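Local structure of FAD:protein FMN transferase (Vibrio cholerae, 6NXI) at residues P4-G16 with I21-K33. The protein probably transfers the FMN moiety of FAD onto a threonine hydroxyl of a target flavoprotein, releasing AMP, with magnesium as cofactor. Numbering follows the deposited sequence.
Sequences PAEQVHLSGPTMG and IKYIQQPGIADSK. With FAD (flavin-adenine dinucleotide), chain B.
V8 and Y23, L10 and I21 are the hydrogen-bonded pairs of an antiparallel beta hairpin, and each pair is closed by two backbone bonds. The V8 N to Y23 O bond measures 2.9 Å and that from L10 N to I21 O 2.7 Å. Beyond the last pair Q25 N still donates to E6 O, and a water joining E6 N to Q25 O extends the pairing toward the open end. Q7 with I24 and H9 with K22 are the non-hydrogen-bonded pairs, where CA-H groups lean on carbonyls, as K22 CA does on V8 O at 3.2 Å.

Side chains separate onto two faces. On that of V8, L10, I21 and Y23, Y23 CG sits between its backbone N and carbonyl carbon (chi1 69°), which lays one face of the ring alongside V8; V8 CB is 3.8 Å from the ring centroid, a CH-pi contact. L10 CD1 meets the ring edge, and S32 CB touches V8 CG1 and L10 CD2. On the other face the extended K22 chain runs between two neighbours: CE lies 4.3 Å from the H9 ring centroid, over one face, while CD packs against Q7 OE1 at 3.6 Å. H9 NE2 is hydrogen-bonded to N20 OD1.

Strand 7-14 edges the eight-stranded sheet, strand 17-24 pairs next with 177-181, and helices 32-50 and 157-171 cover the Y23 and I21 face; farther along, M15 and G16 form part of the FAD pocket, M15 against the flavin ring.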
loop_
_atom_site.group_PDB
_atom_site.type_symbol
_atom_site.label_atom_id
_atom_site.label_comp_id
_atom_site.label_asym_id
_atom_site.label_seq_id
_atom_site.Cartn_x
_atom_site.Cartn_y
_atom_site.Cartn_z
ATOM N N PRO A 4 14.125 24.695 -22.565
ATOM C CA PRO A 4 13.976 24.542 -21.092
ATOM C C PRO A 4 12.664 23.811 -20.723
ATOM O O PRO A 4 11.605 24.323 -21.027
ATOM C CB PRO A 4 14.030 25.986 -20.545
ATOM C CG PRO A 4 14.718 26.793 -21.644
ATOM C CD PRO A 4 14.337 26.108 -22.941
ATOM N N ALA A 5 12.754 22.637 -20.082
ATOM C CA ALA A 5 11.632 21.664 -19.927
ATOM C C ALA A 5 10.625 22.141 -18.873
ATOM O O ALA A 5 11.043 22.464 -17.745
ATOM C CB ALA A 5 12.149 20.284 -19.598
ATOM N N GLU A 6 9.335 22.135 -19.226
ATOM C CA GLU A 6 8.232 22.670 -18.395
ATOM C C GLU A 6 7.647 21.483 -17.611
ATOM O O GLU A 6 7.185 20.524 -18.245
ATOM C CB GLU A 6 7.152 23.350 -19.250
ATOM C CG GLU A 6 5.998 23.925 -18.413
ATOM C CD GLU A 6 4.702 24.347 -19.113
ATOM O OE1 GLU A 6 4.709 24.528 -20.356
ATOM O OE2 GLU A 6 3.661 24.481 -18.401
ATOM N N GLN A 7 7.741 21.551 -16.283
ATOM C CA GLN A 7 7.099 20.567 -15.379
ATOM C C GLN A 7 5.747 21.143 -14.964
ATOM O O GLN A 7 5.677 22.334 -14.607
ATOM C CB GLN A 7 8.002 20.262 -14.175
ATOM C CG GLN A 7 7.320 19.373 -13.146
ATOM C CD GLN A 7 8.286 19.018 -12.043
ATOM O OE1 GLN A 7 8.345 19.659 -11.000
ATOM N NE2 GLN A 7 9.099 18.021 -12.305
ATOM N N VAL A 8 4.712 20.320 -14.982
ATOM C CA VAL A 8 3.375 20.607 -14.417
ATOM C C VAL A 8 3.204 19.744 -13.160
ATOM O O VAL A 8 3.507 18.535 -13.224
ATOM C CB VAL A 8 2.308 20.270 -15.458
ATOM C CG1 VAL A 8 0.920 20.509 -14.885
ATOM C CG2 VAL A 8 2.523 21.004 -16.771
ATOM N N HIS A 9 2.753 20.342 -12.072
ATOM C CA HIS A 9 2.402 19.688 -10.803
ATOM C C HIS A 9 0.882 19.767 -10.611
ATOM O O HIS A 9 0.330 20.884 -10.500
ATOM C CB HIS A 9 3.225 20.316 -9.699
ATOM C CG HIS A 9 2.929 19.810 -8.340
ATOM N ND1 HIS A 9 3.348 20.483 -7.209
ATOM C CD2 HIS A 9 2.236 18.727 -7.916
ATOM C CE1 HIS A 9 2.937 19.833 -6.145
ATOM N NE2 HIS A 9 2.275 18.724 -6.549
ATOM N N LEU A 10 0.201 18.617 -10.586
ATOM C CA LEU A 10 -1.213 18.540 -10.215
ATOM C C LEU A 10 -1.341 17.969 -8.803
ATOM O O LEU A 10 -0.579 17.063 -8.456
ATOM C CB LEU A 10 -1.906 17.602 -11.195
ATOM C CG LEU A 10 -1.776 17.964 -12.671
ATOM C CD1 LEU A 10 -2.510 16.941 -13.500
ATOM C CD2 LEU A 10 -2.291 19.368 -12.968
ATOM N N SER A 11 -2.272 18.483 -8.030
ATOM C CA SER A 11 -2.494 17.979 -6.653
ATOM C C SER A 11 -3.985 17.975 -6.386
ATOM O O SER A 11 -4.716 18.837 -6.922
ATOM C CB SER A 11 -1.745 18.814 -5.665
ATOM O OG SER A 11 -1.728 18.192 -4.397
ATOM N N GLY A 12 -4.420 17.023 -5.592
ATOM C CA GLY A 12 -5.790 17.012 -5.098
ATOM C C GLY A 12 -6.008 15.945 -4.051
ATOM O O GLY A 12 -5.102 15.235 -3.672
ATOM N N PRO A 13 -7.263 15.823 -3.571
ATOM C CA PRO A 13 -7.600 14.914 -2.493
ATOM C C PRO A 13 -8.043 13.554 -3.033
ATOM O O PRO A 13 -8.770 13.472 -4.006
ATOM C CB PRO A 13 -8.824 15.608 -1.854
ATOM C CG PRO A 13 -9.535 16.250 -3.033
ATOM C CD PRO A 13 -8.427 16.616 -4.008
ATOM N N THR A 14 -7.604 12.510 -2.353
ATOM C CA THR A 14 -8.098 11.119 -2.569
ATOM C C THR A 14 -7.742 10.264 -1.356
ATOM O O THR A 14 -6.662 10.430 -0.807
ATOM C CB THR A 14 -7.563 10.533 -3.891
ATOM O OG1 THR A 14 -8.399 9.435 -4.287
ATOM C CG2 THR A 14 -6.130 10.060 -3.814
ATOM N N MET A 15 -8.597 9.281 -1.087
ATOM C CA MET A 15 -8.322 8.162 -0.147
ATOM C C MET A 15 -7.877 8.681 1.223
ATOM O O MET A 15 -7.008 8.019 1.843
ATOM C CB MET A 15 -7.248 7.267 -0.728
ATOM C CG MET A 15 -7.615 6.711 -2.111
ATOM S SD MET A 15 -6.341 5.650 -2.768
ATOM C CE MET A 15 -6.771 5.649 -4.499
ATOM N N GLY A 16 -8.409 9.818 1.655
ATOM C CA GLY A 16 -8.108 10.328 3.009
ATOM C C GLY A 16 -6.783 11.049 3.014
ATOM O O GLY A 16 -6.282 11.407 4.086
ATOM N N ILE A 21 0.982 14.746 -8.745
ATOM C CA ILE A 21 1.406 14.214 -10.050
ATOM C C ILE A 21 2.292 15.287 -10.675
ATOM O O ILE A 21 1.860 16.441 -10.748
ATOM C CB ILE A 21 0.192 13.824 -10.878
ATOM C CG1 ILE A 21 -0.526 12.668 -10.164
ATOM C CG2 ILE A 21 0.616 13.503 -12.319
ATOM C CD1 ILE A 21 -1.932 12.522 -10.543
ATOM N N LYS A 22 3.474 14.921 -11.107
ATOM C CA LYS A 22 4.379 15.822 -11.851
ATOM C C LYS A 22 4.655 15.200 -13.205
ATOM O O LYS A 22 4.897 13.983 -13.286
ATOM C CB LYS A 22 5.692 16.087 -11.111
ATOM C CG LYS A 22 5.501 16.860 -9.826
ATOM C CD LYS A 22 6.838 17.048 -9.069
ATOM C CE LYS A 22 6.664 17.912 -7.834
ATOM N NZ LYS A 22 7.936 18.284 -7.171
ATOM N N TYR A 23 4.579 16.000 -14.252
ATOM C CA TYR A 23 4.892 15.459 -15.592
ATOM C C TYR A 23 5.574 16.558 -16.390
ATOM O O TYR A 23 5.462 17.757 -16.075
ATOM C CB TYR A 23 3.652 14.858 -16.270
ATOM C CG TYR A 23 2.625 15.884 -16.655
ATOM C CD1 TYR A 23 1.583 16.191 -15.807
ATOM C CD2 TYR A 23 2.665 16.526 -17.885
ATOM C CE1 TYR A 23 0.636 17.144 -16.128
ATOM C CE2 TYR A 23 1.713 17.465 -18.223
ATOM C CZ TYR A 23 0.690 17.775 -17.345
ATOM O OH TYR A 23 -0.264 18.712 -17.651
ATOM N N ILE A 24 6.223 16.128 -17.471
ATOM C CA ILE A 24 6.964 17.056 -18.348
ATOM C C ILE A 24 6.105 17.321 -19.580
ATOM O O ILE A 24 5.727 16.381 -20.251
ATOM C CB ILE A 24 8.374 16.568 -18.697
ATOM C CG1 ILE A 24 9.176 16.229 -17.428
ATOM C CG2 ILE A 24 9.071 17.650 -19.518
ATOM C CD1 ILE A 24 9.229 17.352 -16.397
ATOM N N GLN A 25 5.799 18.588 -19.812
ATOM C CA GLN A 25 5.001 19.034 -20.981
ATOM C C GLN A 25 5.765 18.593 -22.222
ATOM O O GLN A 25 7.016 18.715 -22.264
ATOM C CB GLN A 25 4.770 20.546 -20.870
ATOM C CG GLN A 25 3.876 21.098 -21.976
ATOM C CD GLN A 25 2.462 20.566 -21.900
ATOM O OE1 GLN A 25 1.951 20.276 -20.834
ATOM N NE2 GLN A 25 1.785 20.487 -23.044
ATOM N N GLN A 26 5.041 18.091 -23.209
ATOM C CA GLN A 26 5.589 17.692 -24.528
ATOM C C GLN A 26 4.599 18.162 -25.576
ATOM O O GLN A 26 3.435 18.412 -25.286
ATOM C CB GLN A 26 5.808 16.176 -24.557
ATOM C CG GLN A 26 7.088 15.767 -23.844
ATOM C CD GLN A 26 8.334 16.300 -24.512
ATOM O OE1 GLN A 26 8.985 17.248 -24.039
ATOM N NE2 GLN A 26 8.700 15.672 -25.618
ATOM N N PRO A 27 5.029 18.384 -26.834
ATOM C CA PRO A 27 4.073 18.795 -27.848
ATOM C C PRO A 27 2.941 17.773 -28.019
ATOM O O PRO A 27 3.164 16.581 -27.927
ATOM C CB PRO A 27 4.945 18.931 -29.108
ATOM C CG PRO A 27 6.348 19.160 -28.573
ATOM C CD PRO A 27 6.414 18.341 -27.299
ATOM N N GLY A 28 1.732 18.281 -28.226
ATOM C CA GLY A 28 0.576 17.474 -28.672
ATOM C C GLY A 28 -0.170 16.781 -27.542
ATOM O O GLY A 28 -1.064 15.975 -27.825
ATOM N N ILE A 29 0.167 17.024 -26.284
ATOM C CA ILE A 29 -0.592 16.361 -25.182
ATOM C C ILE A 29 -1.723 17.272 -24.701
ATOM O O ILE A 29 -1.657 18.497 -24.896
ATOM C CB ILE A 29 0.339 15.923 -24.047
ATOM C CG1 ILE A 29 0.915 17.106 -23.278
ATOM C CG2 ILE A 29 1.432 15.001 -24.550
ATOM C CD1 ILE A 29 1.620 16.661 -22.008
ATOM N N ALA A 30 -2.739 16.671 -24.088
ATOM C CA ALA A 30 -3.855 17.375 -23.443
ATOM C C ALA A 30 -3.320 18.438 -22.470
ATOM O O ALA A 30 -2.236 18.245 -21.845
ATOM C CB ALA A 30 -4.748 16.383 -22.761
ATOM N N ASP A 31 -4.099 19.494 -22.319
ATOM C CA ASP A 31 -3.887 20.549 -21.305
ATOM C C ASP A 31 -4.053 19.922 -19.912
ATOM O O ASP A 31 -4.773 18.904 -19.761
ATOM C CB ASP A 31 -4.872 21.692 -21.521
ATOM C CG ASP A 31 -6.305 21.188 -21.445
ATOM O OD1 ASP A 31 -6.973 21.521 -20.467
ATOM O OD2 ASP A 31 -6.737 20.432 -22.371
ATOM N N SER A 32 -3.487 20.574 -18.906
ATOM C CA SER A 32 -3.465 20.091 -17.493
ATOM C C SER A 32 -4.892 19.955 -16.950
ATOM O O SER A 32 -5.164 18.996 -16.192
ATOM C CB SER A 32 -2.635 21.005 -16.644
ATOM O OG SER A 32 -3.186 22.308 -16.608
ATOM N N LYS A 33 -5.823 20.835 -17.343
ATOM C CA LYS A 33 -7.202 20.747 -16.823
ATOM C C LYS A 33 -7.827 19.445 -17.301
ATOM O O LYS A 33 -8.491 18.800 -16.518
ATOM C CB LYS A 33 -8.095 21.905 -17.277
ATOM C CG LYS A 33 -9.366 22.034 -16.446
ATOM C CD LYS A 33 -10.108 23.353 -16.654
ATOM C CE LYS A 33 -11.154 23.315 -17.746
ATOM N NZ LYS A 33 -12.333 22.483 -17.381
HETATM P PA FAD B . 0.140 0.370 4.499
HETATM O O1A FAD B . 1.314 0.206 5.395
HETATM O O2A FAD B . 0.322 0.320 3.034
HETATM O O5B FAD B . -0.998 -0.682 4.892
HETATM C C5B FAD B . -1.550 -0.508 6.224
HETATM C C4B FAD B . -3.058 -0.552 6.198
HETATM O O4B FAD B . -3.559 -1.819 5.705
HETATM C C3B FAD B . -3.655 -0.380 7.594
HETATM O O3B FAD B . -3.931 1.000 7.836
HETATM C C2B FAD B . -4.907 -1.264 7.549
HETATM O O2B FAD B . -5.987 -0.586 6.947
HETATM C C1B FAD B . -4.449 -2.406 6.651
HETATM N N9A FAD B . -3.747 -3.494 7.296
HETATM C C8A FAD B . -3.154 -3.528 8.566
HETATM N N7A FAD B . -2.488 -4.640 8.760
HETATM C C5A FAD B . -2.671 -5.405 7.626
HETATM C C6A FAD B . -2.230 -6.690 7.276
HETATM N N6A FAD B . -1.420 -7.447 8.038
HETATM N N1A FAD B . -2.556 -7.121 6.041
HETATM C C2A FAD B . -3.352 -6.352 5.272
HETATM N N3A FAD B . -3.825 -5.119 5.496
HETATM C C4A FAD B . -3.446 -4.705 6.717
HETATM N N1 FAD B . -8.735 7.027 5.126
HETATM C C2 FAD B . -9.670 7.904 5.634
HETATM O O2 FAD B . -9.478 8.454 6.741
HETATM N N3 FAD B . -10.798 8.224 4.949
HETATM C C4 FAD B . -11.091 7.680 3.726
HETATM O O4 FAD B . -12.132 7.964 3.149
HETATM C C4X FAD B . -10.156 6.743 3.173
HETATM N N5 FAD B . -10.418 6.192 2.005
HETATM C C5X FAD B . -9.511 5.289 1.499
HETATM C C6 FAD B . -9.782 4.668 0.263
HETATM C C7 FAD B . -8.928 3.755 -0.319
HETATM C C7M FAD B . -9.281 3.132 -1.651
HETATM C C8 FAD B . -7.720 3.446 0.351
HETATM C C8M FAD B . -6.745 2.448 -0.217
HETATM C C9 FAD B . -7.441 4.050 1.580
HETATM C C9A FAD B . -8.309 4.979 2.171
HETATM N N10 FAD B . -8.072 5.582 3.412
HETATM C C10 FAD B . -8.976 6.478 3.954
HETATM C "C1'" FAD B . -6.797 5.337 4.121
HETATM C "C2'" FAD B . -6.717 4.030 4.824
HETATM O "O2'" FAD B . -7.684 3.964 5.868
HETATM C "C3'" FAD B . -5.314 3.873 5.435
HETATM O "O3'" FAD B . -5.041 4.850 6.415
HETATM C "C4'" FAD B . -4.178 4.003 4.438
HETATM O "O4'" FAD B . -4.546 3.363 3.227
HETATM C "C5'" FAD B . -2.870 3.490 5.006
HETATM O "O5'" FAD B . -1.900 3.458 3.930
HETATM P P FAD B . -0.372 3.237 4.275
HETATM O O1P FAD B . 0.052 4.066 5.402
HETATM O O2P FAD B . 0.267 3.292 2.906
HETATM O O3P FAD B . -0.497 1.759 4.844
HETATM O O HOH W 1 8.823 20.635 -21.608
HETATM O O HOH W 2 7.593 21.210 -7.982
#